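Local coordinates for Dmd discriminator of mRNA degradation (Enterobacteria phage RB69, PDB 5I8J), which probably acts as a phage antitoxin that counters the bacterial toxin RnlA and so protects phage mRNA from degradation, at residues 31-36 and 48-53; 18-23 and 44-49. All coordinates share one frame; numbering follows the deposited sequence.

Contact 1 (31-36 and 48-53)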
# COMPACT_ATOMS: atom_id res chain seq x y z
N GLU A 31 1.72 -16.55 -11.56
CA GLU A 31 2.90 -17.19 -11.01
C GLU A 31 4.00 -16.17 -10.72
O GLU A 31 4.59 -16.18 -9.64
CB GLU A 31 3.42 -18.28 -11.94
CG GLU A 31 4.73 -18.86 -11.47
CD GLU A 31 5.06 -20.19 -12.12
OE1 GLU A 31 4.57 -20.45 -13.24
OE2 GLU A 31 5.82 -20.96 -11.50
N GLU A 32 4.25 -15.27 -11.67
CA GLU A 32 5.27 -14.25 -11.45
C GLU A 32 4.94 -13.36 -10.27
O GLU A 32 5.81 -13.05 -9.46
CB GLU A 32 5.46 -13.38 -12.70
CG GLU A 32 6.53 -12.32 -12.47
CD GLU A 32 6.70 -11.37 -13.63
OE1 GLU A 32 5.74 -11.22 -14.41
OE2 GLU A 32 7.79 -10.78 -13.74
N ILE A 33 3.70 -12.92 -10.18
CA ILE A 33 3.29 -12.04 -9.09
C ILE A 33 3.51 -12.72 -7.74
O ILE A 33 4.06 -12.11 -6.81
CB ILE A 33 1.81 -11.63 -9.24
CG1 ILE A 33 1.63 -10.80 -10.52
CG2 ILE A 33 1.37 -10.81 -8.04
CD1 ILE A 33 0.19 -10.62 -10.93
N GLU A 34 3.11 -13.98 -7.65
CA GLU A 34 3.30 -14.71 -6.39
C GLU A 34 4.78 -14.89 -6.05
O GLU A 34 5.19 -14.69 -4.89
CB GLU A 34 2.60 -16.07 -6.45
CG GLU A 34 1.07 -15.96 -6.44
CD GLU A 34 0.37 -17.32 -6.39
OE1 GLU A 34 1.04 -18.34 -6.14
OE2 GLU A 34 -0.86 -17.35 -6.60
N TRP A 35 5.59 -15.27 -7.04
CA TRP A 35 7.02 -15.49 -6.81
C TRP A 35 7.69 -14.20 -6.36
O TRP A 35 8.47 -14.18 -5.42
CB TRP A 35 7.72 -16.05 -8.06
CG TRP A 35 9.09 -16.57 -7.73
CD1 TRP A 35 9.41 -17.85 -7.38
CD2 TRP A 35 10.30 -15.81 -7.65
NE1 TRP A 35 10.75 -17.94 -7.11
CE2 TRP A 35 11.32 -16.70 -7.27
CE3 TRP A 35 10.63 -14.47 -7.88
CZ2 TRP A 35 12.65 -16.30 -7.11
CZ3 TRP A 35 11.95 -14.07 -7.73
CH2 TRP A 35 12.94 -14.98 -7.34
N VAL A 36 7.38 -13.11 -7.05
CA VAL A 36 7.97 -11.81 -6.72
C VAL A 36 7.57 -11.42 -5.30
O VAL A 36 8.40 -10.91 -4.54
CB VAL A 36 7.54 -10.73 -7.75
CG1 VAL A 36 7.90 -9.34 -7.26
CG2 VAL A 36 8.23 -11.01 -9.07
N VAL A 48 4.49 -9.00 3.04
CA VAL A 48 4.32 -8.20 1.83
C VAL A 48 2.98 -8.52 1.18
O VAL A 48 2.63 -9.70 1.05
CB VAL A 48 5.46 -8.44 0.81
CG1 VAL A 48 5.22 -7.62 -0.48
CG2 VAL A 48 6.80 -8.09 1.42
N LYS A 49 2.23 -7.47 0.83
CA LYS A 49 0.96 -7.59 0.13
C LYS A 49 1.11 -7.03 -1.27
O LYS A 49 1.71 -5.97 -1.45
CB LYS A 49 -0.16 -6.85 0.86
CG LYS A 49 -0.35 -7.25 2.31
CD LYS A 49 -1.31 -6.25 3.00
CE LYS A 49 -1.42 -6.52 4.50
NZ LYS A 49 -2.36 -7.61 4.82
N ALA A 50 0.55 -7.74 -2.25
CA ALA A 50 0.52 -7.28 -3.64
C ALA A 50 -0.88 -6.78 -4.01
O ALA A 50 -1.87 -7.46 -3.78
CB ALA A 50 0.98 -8.39 -4.59
N PHE A 51 -0.94 -5.59 -4.58
CA PHE A 51 -2.18 -4.95 -4.98
C PHE A 51 -2.18 -4.69 -6.48
O PHE A 51 -1.19 -4.20 -7.02
CB PHE A 51 -2.38 -3.61 -4.24
CG PHE A 51 -2.74 -3.75 -2.79
CD1 PHE A 51 -1.77 -3.99 -1.82
CD2 PHE A 51 -4.06 -3.60 -2.38
CE1 PHE A 51 -2.11 -4.11 -0.48
CE2 PHE A 51 -4.41 -3.72 -1.04
CZ PHE A 51 -3.44 -3.96 -0.09
N ILE A 52 -3.28 -5.01 -7.15
CA ILE A 52 -3.48 -4.61 -8.54
C ILE A 52 -4.82 -3.88 -8.63
O ILE A 52 -5.83 -4.38 -8.13
CB ILE A 52 -3.47 -5.80 -9.51
CG1 ILE A 52 -2.13 -6.54 -9.42
CG2 ILE A 52 -3.71 -5.33 -10.96
CD1 ILE A 52 -2.12 -7.88 -10.17
N ASN A 53 -4.81 -2.69 -9.22
CA ASN A 53 -6.02 -1.87 -9.28
C ASN A 53 -6.63 -1.67 -7.89
O ASN A 53 -7.85 -1.75 -7.72
CB ASN A 53 -7.07 -2.48 -10.21
CG ASN A 53 -6.61 -2.51 -11.66
OD1 ASN A 53 -5.88 -1.62 -12.11
ND2 ASN A 53 -7.03 -3.53 -12.40

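Contact 2 (18-23 and 44-49)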
# COMPACT_ATOMS: atom_id res chain seq x y z
N GLU A 18 8.20 -1.03 10.85
CA GLU A 18 8.57 -0.12 9.76
C GLU A 18 8.02 -0.66 8.45
O GLU A 18 7.82 -1.85 8.30
CB GLU A 18 10.08 0.04 9.67
CG GLU A 18 10.69 1.01 10.65
CD GLU A 18 12.15 1.29 10.29
OE1 GLU A 18 12.61 0.82 9.23
OE2 GLU A 18 12.83 1.98 11.07
N MET A 19 7.79 0.23 7.48
CA MET A 19 7.15 -0.17 6.24
C MET A 19 7.98 0.18 5.03
O MET A 19 8.88 1.03 5.10
CB MET A 19 5.77 0.48 6.14
CG MET A 19 4.84 0.01 7.24
SD MET A 19 3.33 0.99 7.37
CE MET A 19 2.60 0.67 5.79
N PHE A 20 7.69 -0.48 3.91
CA PHE A 20 8.23 -0.08 2.62
C PHE A 20 7.17 -0.28 1.55
O PHE A 20 6.21 -1.01 1.75
CB PHE A 20 9.51 -0.85 2.27
CG PHE A 20 9.33 -2.33 2.14
CD1 PHE A 20 9.39 -3.15 3.26
CD2 PHE A 20 9.13 -2.92 0.90
CE1 PHE A 20 9.23 -4.52 3.15
CE2 PHE A 20 8.97 -4.29 0.78
CZ PHE A 20 9.03 -5.09 1.89
N THR A 21 7.32 0.39 0.42
CA THR A 21 6.32 0.23 -0.64
C THR A 21 6.99 0.46 -1.99
O THR A 21 7.94 1.23 -2.09
CB THR A 21 5.12 1.19 -0.42
OG1 THR A 21 4.09 0.90 -1.37
CG2 THR A 21 5.55 2.65 -0.54
N LYS A 22 6.53 -0.26 -3.01
CA LYS A 22 7.10 -0.14 -4.35
C LYS A 22 6.05 -0.38 -5.41
O LYS A 22 5.19 -1.22 -5.21
CB LYS A 22 8.22 -1.17 -4.59
CG LYS A 22 9.41 -1.10 -3.67
CD LYS A 22 10.45 -2.11 -4.11
CE LYS A 22 11.06 -1.72 -5.44
NZ LYS A 22 12.31 -2.49 -5.70
N ASP A 23 6.15 0.33 -6.54
CA ASP A 23 5.38 -0.01 -7.73
C ASP A 23 6.28 -0.76 -8.69
O ASP A 23 7.35 -0.26 -9.02
CB ASP A 23 4.83 1.24 -8.42
CG ASP A 23 3.53 1.71 -7.82
OD1 ASP A 23 3.02 1.04 -6.91
OD2 ASP A 23 3.00 2.74 -8.29
N ASN A 44 13.32 -9.74 2.86
CA ASN A 44 13.18 -8.66 3.83
C ASN A 44 12.67 -9.10 5.19
O ASN A 44 12.47 -8.25 6.08
CB ASN A 44 12.27 -7.58 3.24
CG ASN A 44 12.97 -6.77 2.17
OD1 ASN A 44 13.89 -6.01 2.46
ND2 ASN A 44 12.54 -6.93 0.91
N ASN A 45 12.50 -10.40 5.38
CA ASN A 45 11.88 -10.94 6.59
C ASN A 45 10.62 -10.15 6.93
O ASN A 45 10.46 -9.67 8.05
CB ASN A 45 12.86 -10.91 7.76
CG ASN A 45 14.04 -11.84 7.54
OD1 ASN A 45 13.91 -13.05 7.66
ND2 ASN A 45 15.20 -11.27 7.20
N ALA A 46 9.74 -10.02 5.95
CA ALA A 46 8.64 -9.08 6.03
C ALA A 46 7.30 -9.70 5.65
O ALA A 46 7.24 -10.80 5.09
CB ALA A 46 8.93 -7.87 5.13
N LEU A 47 6.23 -8.99 5.97
CA LEU A 47 4.92 -9.26 5.43
C LEU A 47 4.79 -8.40 4.19
O LEU A 47 5.00 -7.20 4.26
CB LEU A 47 3.81 -8.92 6.43
CG LEU A 47 2.39 -8.77 5.88
CD1 LEU A 47 1.86 -10.11 5.39
CD2 LEU A 47 1.47 -8.17 6.94
N VAL A 48 4.49 -9.00 3.04
CA VAL A 48 4.32 -8.20 1.83
C VAL A 48 2.98 -8.52 1.18
O VAL A 48 2.63 -9.70 1.05
CB VAL A 48 5.46 -8.44 0.81
CG1 VAL A 48 5.22 -7.62 -0.48
CG2 VAL A 48 6.80 -8.09 1.42
N LYS A 49 2.23 -7.47 0.83
CA LYS A 49 0.96 -7.59 0.13
C LYS A 49 1.11 -7.03 -1.27
O LYS A 49 1.71 -5.97 -1.45
CB LYS A 49 -0.16 -6.85 0.86
CG LYS A 49 -0.35 -7.25 2.31
CD LYS A 49 -1.31 -6.25 3.00
CE LYS A 49 -1.42 -6.52 4.50
NZ LYS A 49 -2.36 -7.61 4.82

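Contact 1 (31-36 and 48-53)
A small, wholly apolar contact between helix and sheet, buried close to the centre of the chain, joins Ile33 on helix 30-44 to Ala50 and Ile52 on strand 46-52. The fold is a beta-beta-alpha-beta-beta arrangement in which the one helix packs over one face of a four-stranded antiparallel sheet, and strand 46-52 is an inner strand of that sheet. Within 31-36, Ile33 makes the contact with the strand, its CA lying 7.7 Å from the CA of Ala50. It presents two branches. The CG2 methyl, placed opposite the backbone N by a chi1 of -64°, approaches the CB of Ala50 at 4.2 Å, a loose van der Waals distance, while the CG1 arm extends to a different strand residue, Ile52. Ala50 and Ile52 are two apart on an extended strand, so both project from the same face toward the helix, whereas Phe51 between them serves the other face, where its ring meets Phe51 of the second subunit edge-to-face.

Other parts of the fold pack around these side chains. Leu26 of strand 19-26 also touches Ile33, and Phe10 of strand 6-14 and Thr37 of the helix both touch Ala50. The closest approach belongs to the two isoleucines, which share the same chain shape, with chi2 extended at 166° in Ile33. Each reaches toward the other, and they meet tip to tip through their terminal methyls, with CD1 of Ile33 3.7 Å from CD1 of Ile52.

Contact 2 (18-23 and 44-49)
Phe20 places its ring against three residues of segment 44-49, namely Asn44, Ala46 and Val48, on the helix-covered face of a four-stranded antiparallel sheet that carries a single helix. The ring belongs to strand 19-26, an outer strand of the sheet within the chain, and strand 6-14 lies between it and strand 46-52. The contact therefore bridges strands that are not neighbours in the sheet and is made by side chains.

Two neighbouring ring atoms do the touching. CE1 of Phe20 lies 3.9 Å from CB of Ala46, which sits at the ring edge, close to the ring plane. CZ of Phe20 takes the other two partners, both approaching obliquely: the ND2 of Asn44 at 4.1 Å and a methyl of Val48. The amide of Asn44 is turned 42° from the plane of the ring, and the polar partner of its ND2 is the carbonyl O of Leu40, one helical turn earlier.

Further out, a side-chain torsion and a turn of the chain set these groups in place. A chi1 of 62° sets CG of Phe20 between its own N and carbonyl carbon, and the ring reaches across toward strand 46-52. Phe14 of strand 6-14 meets the same ring. On the other segment, Asn45 has a positive phi and forms a Schellman motif after helix 30-44, and the reversal brings Asn44 and Ala46, on its two sides in sequence, to the same ring. Val48, deeper along that strand, crosses the Phe20 side chain at about a right angle, its CG2 lying 3.8 Å from CZ of Phe20.

In the fold
The centres of contact 1 and contact 2 lie 12 Å apart, and both end on strand 46-52, with Val48 and Lys49 common to their segments. Along the chain, strand 19-26 supplies the first side of contact 2, helix 30-44 then supplies the first side of contact 1, and strand 46-52 serves both. Contact 1 lies nearer the chain centre, toward the far end of that strand; contact 2 sits where the strand begins. Together they tie the helix and an outer strand to an inner strand of one sheet. The second subunit also touches both regions, with Lys49 forming a salt bridge to its Asp54, so the shared strand contributes to the dimer as well.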